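Local structure of dihydropteroate synthase (Xanthomonas albilineans, 6Q62) at residues E78-R81 against R82-V86; L131-V134 against A135-V139. The protein probably catalyses the condensation of para-aminobenzoate with 6-hydroxymethyl-7,8-dihydropterin diphosphate to give 7,8-dihydropteroate, a step on the way to folate. All coordinates share one frame; numbering follows the deposited sequence.

Overall arrangement
Contacts 1 and 2 lie on two different outer helices of a TIM-barrel enzyme: contact 1 within helix 76-93, and contact 2 over nearly all of helix 130-137 and the first residues after it. Their centres are 20 Å apart and their nearest atoms about 11 Å, so they do not touch. Helix 105-114 links them, since side chains of both contacts pack on it: Glu-79, Leu-80, Val-83 and Ile-84 from contact 1, Ala-133, Val-134 and Leu-137 from contact 2. Neither lines the pocket that holds 6-chloroguanine; the ligand is about 11 Å from the side chain of Glu-79 and about 13 Å from that of Val-134.

Contact 1 (E78-R81 against R82-V86); sequences EELR and RVIPV
Helix 76-93, one of the outer helices of the TIM barrel, carries a salt-bridge network in which Glu-78 serves two arginines, Arg-81 and Arg-82, three and four residues further on. Arg-82 NE gives its hydrogen to Glu-78 OE2 at 2.8 Å, on the lone pair facing away from the other carboxylate oxygen. Carboxylate and guanidinium planes stand 78° apart, so this is a single-point grip through NE and not a flat two-pronged pair. The second oxygen, Glu-78 OE1, takes Arg-81 NH1 at 3.1 Å, in the plane of that guanidinium. Glu-78 reaches both because its chain leaves with CG anti to the backbone N (chi1 -177°) and then bends at chi2. Two positive neighbours would probably stabilise its charged form. Arg-82 runs straight from CG to NE and reaches beyond Glu-78, its NH1 bonding to Gly-64 O, while Arg-81 NH2 pairs with Glu-77.

Other sides of the helix have different work. Glu-79, buried, sends its carboxylate to Lys-104 and Thr-102, which satisfy both oxygens. Leu-80 and Ile-84, one turn apart, lie side by side with Leu-80 CD2 3.9 Å from Ile-84 CG1; both rest on Ala-110 of helix 105-114, where a small residue gives branched chains room.

Val-83 N to Glu-79 O, 2.9 Å, and Ile-84 N to Leu-80 O continue the helical bonding. Pro-85 has no N-H to offer, and its ring CD sits 3.3 Å from Arg-81 O, where the next bond would be; the helix kinks there. Salt bridges spanning three and four residues, with Leu-80, Val-83 and Ile-84 set against helix 105-114, fit a TIM-barrel helix packed beside the next one round the barrel.

Contact 2 (L131-V134 against A135-V139); sequences LDAV and ADLRV
Ala-133 and Leu-137 meet one turn apart near the C-terminal end of helix 130-137, the helix of a beta-alpha-beta unit between strands 118-121 and 141-144. Ala-133 CB lies 4.2 Å from Leu-137 CD1, and the leucine also packs over the backbone, with CG 3.1 Å from Ala-133 O. Small Ala-133 suits a buried place against Pro-105 and Arg-109 of helix 105-114, whereas longer Leu-137 extends to Val-112 and Ile-119.

On the exposed side Asp-132 and Asp-136 bring like charges together, their OD2 atoms 3.9 Å apart and their carboxylate planes turned 64° from each other. Arg-109 NH2 makes salt bridges to both OD2 atoms, which probably offsets the repulsion. A water donates to Asp-132 OD1 at 2.7 Å and only weakly to Asp-136 OD1.

Further along, Arg-138 leaves helical geometry with a positive phi of 56°, turning the chain toward strand 141-144, yet its N still bonds to Val-134 O at 3.1 Å. The buried, branched side chain of Val-134 packs on Met-108 and Ile-119. A second water closes the turn, donating to Val-134 O and to Val-139 O, each at 2.9 Å.

Contact 1 (E78-R81 against R82-V86)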
loop_
_atom_site.group_PDB
_atom_site.type_symbol
_atom_site.label_atom_id
_atom_site.label_comp_id
_atom_site.label_asym_id
_atom_site.label_seq_id
_atom_site.Cartn_x
_atom_site.Cartn_y
_atom_site.Cartn_z
ATOM N N GLU A 78 -7.928 -21.874 -30.112
ATOM C CA GLU A 78 -7.030 -22.049 -28.964
ATOM C C GLU A 78 -7.529 -21.215 -27.749
ATOM O O GLU A 78 -7.471 -21.687 -26.616
ATOM C CB GLU A 78 -5.586 -21.651 -29.339
ATOM C CG GLU A 78 -4.557 -21.860 -28.226
ATOM C CD GLU A 78 -4.487 -23.234 -27.575
ATOM O OE1 GLU A 78 -4.756 -24.247 -28.265
ATOM O OE2 GLU A 78 -4.156 -23.297 -26.367
ATOM N N GLU A 79 -8.004 -19.980 -27.991
ATOM C CA GLU A 79 -8.509 -19.123 -26.918
ATOM C C GLU A 79 -9.729 -19.809 -26.262
ATOM O O GLU A 79 -9.804 -19.842 -25.027
ATOM C CB GLU A 79 -8.893 -17.752 -27.480
ATOM C CG GLU A 79 -9.215 -16.738 -26.391
ATOM C CD GLU A 79 -9.530 -15.359 -26.929
ATOM O OE1 GLU A 79 -9.527 -15.208 -28.171
ATOM O OE2 GLU A 79 -9.806 -14.438 -26.121
ATOM N N LEU A 80 -10.624 -20.430 -27.080
ATOM C CA LEU A 80 -11.783 -21.145 -26.526
ATOM C C LEU A 80 -11.353 -22.349 -25.713
ATOM O O LEU A 80 -11.903 -22.606 -24.640
ATOM C CB LEU A 80 -12.727 -21.596 -27.662
ATOM C CG LEU A 80 -13.479 -20.477 -28.384
ATOM C CD1 LEU A 80 -14.135 -21.022 -29.689
ATOM C CD2 LEU A 80 -14.539 -19.859 -27.457
ATOM N N ARG A 81 -10.356 -23.099 -26.222
ATOM C CA ARG A 81 -9.805 -24.297 -25.555
ATOM C C ARG A 81 -9.256 -23.932 -24.168
ATOM O O ARG A 81 -9.305 -24.738 -23.254
ATOM C CB ARG A 81 -8.687 -24.883 -26.444
ATOM C CG ARG A 81 -8.185 -26.271 -26.146
ATOM C CD ARG A 81 -7.267 -26.675 -27.297
ATOM N NE ARG A 81 -8.077 -26.995 -28.465
ATOM C CZ ARG A 81 -7.922 -26.504 -29.689
ATOM N NH1 ARG A 81 -6.908 -25.690 -29.970
ATOM N NH2 ARG A 81 -8.737 -26.877 -30.658
ATOM N N ARG A 82 -8.747 -22.711 -24.020
ATOM C CA ARG A 82 -8.234 -22.237 -22.741
ATOM C C ARG A 82 -9.320 -21.737 -21.812
ATOM O O ARG A 82 -9.393 -22.198 -20.687
ATOM C CB ARG A 82 -7.233 -21.109 -22.971
ATOM C CG ARG A 82 -5.969 -21.596 -23.667
ATOM C CD ARG A 82 -5.156 -20.424 -24.156
ATOM N NE ARG A 82 -3.948 -20.905 -24.837
ATOM C CZ ARG A 82 -2.933 -20.127 -25.200
ATOM N NH1 ARG A 82 -2.944 -18.830 -24.913
ATOM N NH2 ARG A 82 -1.882 -20.646 -25.816
ATOM N N VAL A 83 -10.141 -20.752 -22.257
ATOM C CA VAL A 83 -11.046 -20.071 -21.329
ATOM C C VAL A 83 -12.318 -20.854 -21.030
ATOM O O VAL A 83 -12.789 -20.768 -19.898
ATOM C CB VAL A 83 -11.361 -18.592 -21.707
ATOM C CG1 VAL A 83 -10.074 -17.785 -21.844
ATOM C CG2 VAL A 83 -12.209 -18.454 -22.985
ATOM N N ILE A 84 -12.898 -21.587 -22.002
ATOM C CA ILE A 84 -14.206 -22.227 -21.714
ATOM C C ILE A 84 -14.138 -23.266 -20.597
ATOM O O ILE A 84 -14.970 -23.194 -19.686
ATOM C CB ILE A 84 -14.881 -22.782 -23.005
ATOM C CG1 ILE A 84 -15.061 -21.665 -24.062
ATOM C CG2 ILE A 84 -16.208 -23.544 -22.679
ATOM C CD1 ILE A 84 -15.864 -20.426 -23.573
ATOM N N PRO A 85 -13.182 -24.227 -20.582
ATOM C CA PRO A 85 -13.175 -25.210 -19.480
ATOM C C PRO A 85 -12.924 -24.528 -18.123
ATOM O O PRO A 85 -13.464 -24.959 -17.106
ATOM C CB PRO A 85 -12.056 -26.176 -19.863
ATOM C CG PRO A 85 -11.775 -25.924 -21.291
ATOM C CD PRO A 85 -12.111 -24.506 -21.559
ATOM N N VAL A 86 -12.130 -23.438 -18.107
ATOM C CA VAL A 86 -11.854 -22.692 -16.867
ATOM C C VAL A 86 -13.121 -22.007 -16.346
ATOM O O VAL A 86 -13.432 -22.120 -15.160
ATOM C CB VAL A 86 -10.681 -21.696 -17.051
ATOM C CG1 VAL A 86 -10.475 -20.811 -15.806
ATOM C CG2 VAL A 86 -9.409 -22.475 -17.365
#

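Contact 2 (L131-V134 against A135-V139)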
loop_
_atom_site.group_PDB
_atom_site.type_symbol
_atom_site.label_atom_id
_atom_site.label_comp_id
_atom_site.label_asym_id
_atom_site.label_seq_id
_atom_site.Cartn_x
_atom_site.Cartn_y
_atom_site.Cartn_z
ATOM N N LEU A 131 -20.127 -5.341 -30.684
ATOM C CA LEU A 131 -21.271 -4.514 -30.237
ATOM C C LEU A 131 -22.544 -5.346 -30.259
ATOM O O LEU A 131 -23.242 -5.392 -29.267
ATOM C CB LEU A 131 -21.436 -3.245 -31.078
ATOM C CG LEU A 131 -20.357 -2.150 -30.938
ATOM C CD1 LEU A 131 -20.459 -1.132 -32.091
ATOM C CD2 LEU A 131 -20.460 -1.415 -29.598
ATOM N N ASP A 132 -22.803 -6.107 -31.368
ATOM C CA ASP A 132 -23.958 -6.996 -31.482
ATOM C C ASP A 132 -23.923 -8.087 -30.398
ATOM O O ASP A 132 -24.954 -8.381 -29.810
ATOM C CB ASP A 132 -23.942 -7.640 -32.876
ATOM C CG ASP A 132 -25.144 -8.474 -33.265
ATOM O OD1 ASP A 132 -26.243 -7.918 -33.327
ATOM O OD2 ASP A 132 -24.959 -9.679 -33.569
ATOM N N ALA A 133 -22.749 -8.709 -30.145
ATOM C CA ALA A 133 -22.674 -9.743 -29.103
ATOM C C ALA A 133 -23.024 -9.173 -27.710
ATOM O O ALA A 133 -23.884 -9.705 -26.998
ATOM C CB ALA A 133 -21.287 -10.400 -29.095
ATOM N N VAL A 134 -22.400 -8.082 -27.323
ATOM C CA VAL A 134 -22.675 -7.543 -25.986
ATOM C C VAL A 134 -24.139 -7.064 -25.877
ATOM O O VAL A 134 -24.774 -7.361 -24.850
ATOM C CB VAL A 134 -21.629 -6.494 -25.550
ATOM C CG1 VAL A 134 -21.988 -5.874 -24.224
ATOM C CG2 VAL A 134 -20.253 -7.142 -25.467
ATOM N N ALA A 135 -24.704 -6.445 -26.963
ATOM C CA ALA A 135 -26.104 -6.006 -26.939
ATOM C C ALA A 135 -27.027 -7.225 -26.726
ATOM O O ALA A 135 -27.932 -7.151 -25.907
ATOM C CB ALA A 135 -26.452 -5.274 -28.220
ATOM N N ASP A 136 -26.728 -8.378 -27.394
ATOM C CA ASP A 136 -27.500 -9.617 -27.258
ATOM C C ASP A 136 -27.317 -10.297 -25.926
ATOM O O ASP A 136 -28.247 -10.918 -25.398
ATOM C CB ASP A 136 -27.047 -10.632 -28.329
ATOM C CG ASP A 136 -27.553 -10.420 -29.741
ATOM O OD1 ASP A 136 -28.374 -9.508 -29.943
ATOM O OD2 ASP A 136 -27.117 -11.179 -30.650
ATOM N N LEU A 137 -26.069 -10.299 -25.421
ATOM C CA LEU A 137 -25.759 -11.039 -24.207
ATOM C C LEU A 137 -26.273 -10.418 -22.912
ATOM O O LEU A 137 -26.446 -11.147 -21.939
ATOM C CB LEU A 137 -24.248 -11.304 -24.118
ATOM C CG LEU A 137 -23.714 -12.252 -25.219
ATOM C CD1 LEU A 137 -22.197 -12.160 -25.341
ATOM C CD2 LEU A 137 -24.193 -13.701 -25.005
ATOM N N ARG A 138 -26.509 -9.107 -22.888
ATOM C CA ARG A 138 -27.050 -8.388 -21.723
ATOM C C ARG A 138 -26.213 -8.591 -20.452
ATOM O O ARG A 138 -26.740 -8.873 -19.372
ATOM C CB ARG A 138 -28.545 -8.731 -21.499
ATOM C CG ARG A 138 -29.417 -8.394 -22.713
ATOM C CD ARG A 138 -30.883 -8.381 -22.324
ATOM N NE ARG A 138 -31.769 -8.508 -23.479
ATOM C CZ ARG A 138 -32.158 -7.496 -24.248
ATOM N NH1 ARG A 138 -31.718 -6.263 -24.011
ATOM N NH2 ARG A 138 -32.974 -7.709 -25.271
ATOM N N VAL A 139 -24.891 -8.511 -20.604
ATOM C CA VAL A 139 -23.971 -8.605 -19.480
ATOM C C VAL A 139 -23.178 -7.294 -19.398
ATOM O O VAL A 139 -22.981 -6.635 -20.433
ATOM C CB VAL A 139 -22.973 -9.833 -19.589
ATOM C CG1 VAL A 139 -23.691 -11.177 -19.452
ATOM C CG2 VAL A 139 -22.154 -9.784 -20.875
HETATM O O HOH W 1 -27.590 -6.537 -31.385
HETATM O O HOH W 2 -24.970 -5.812 -22.407
#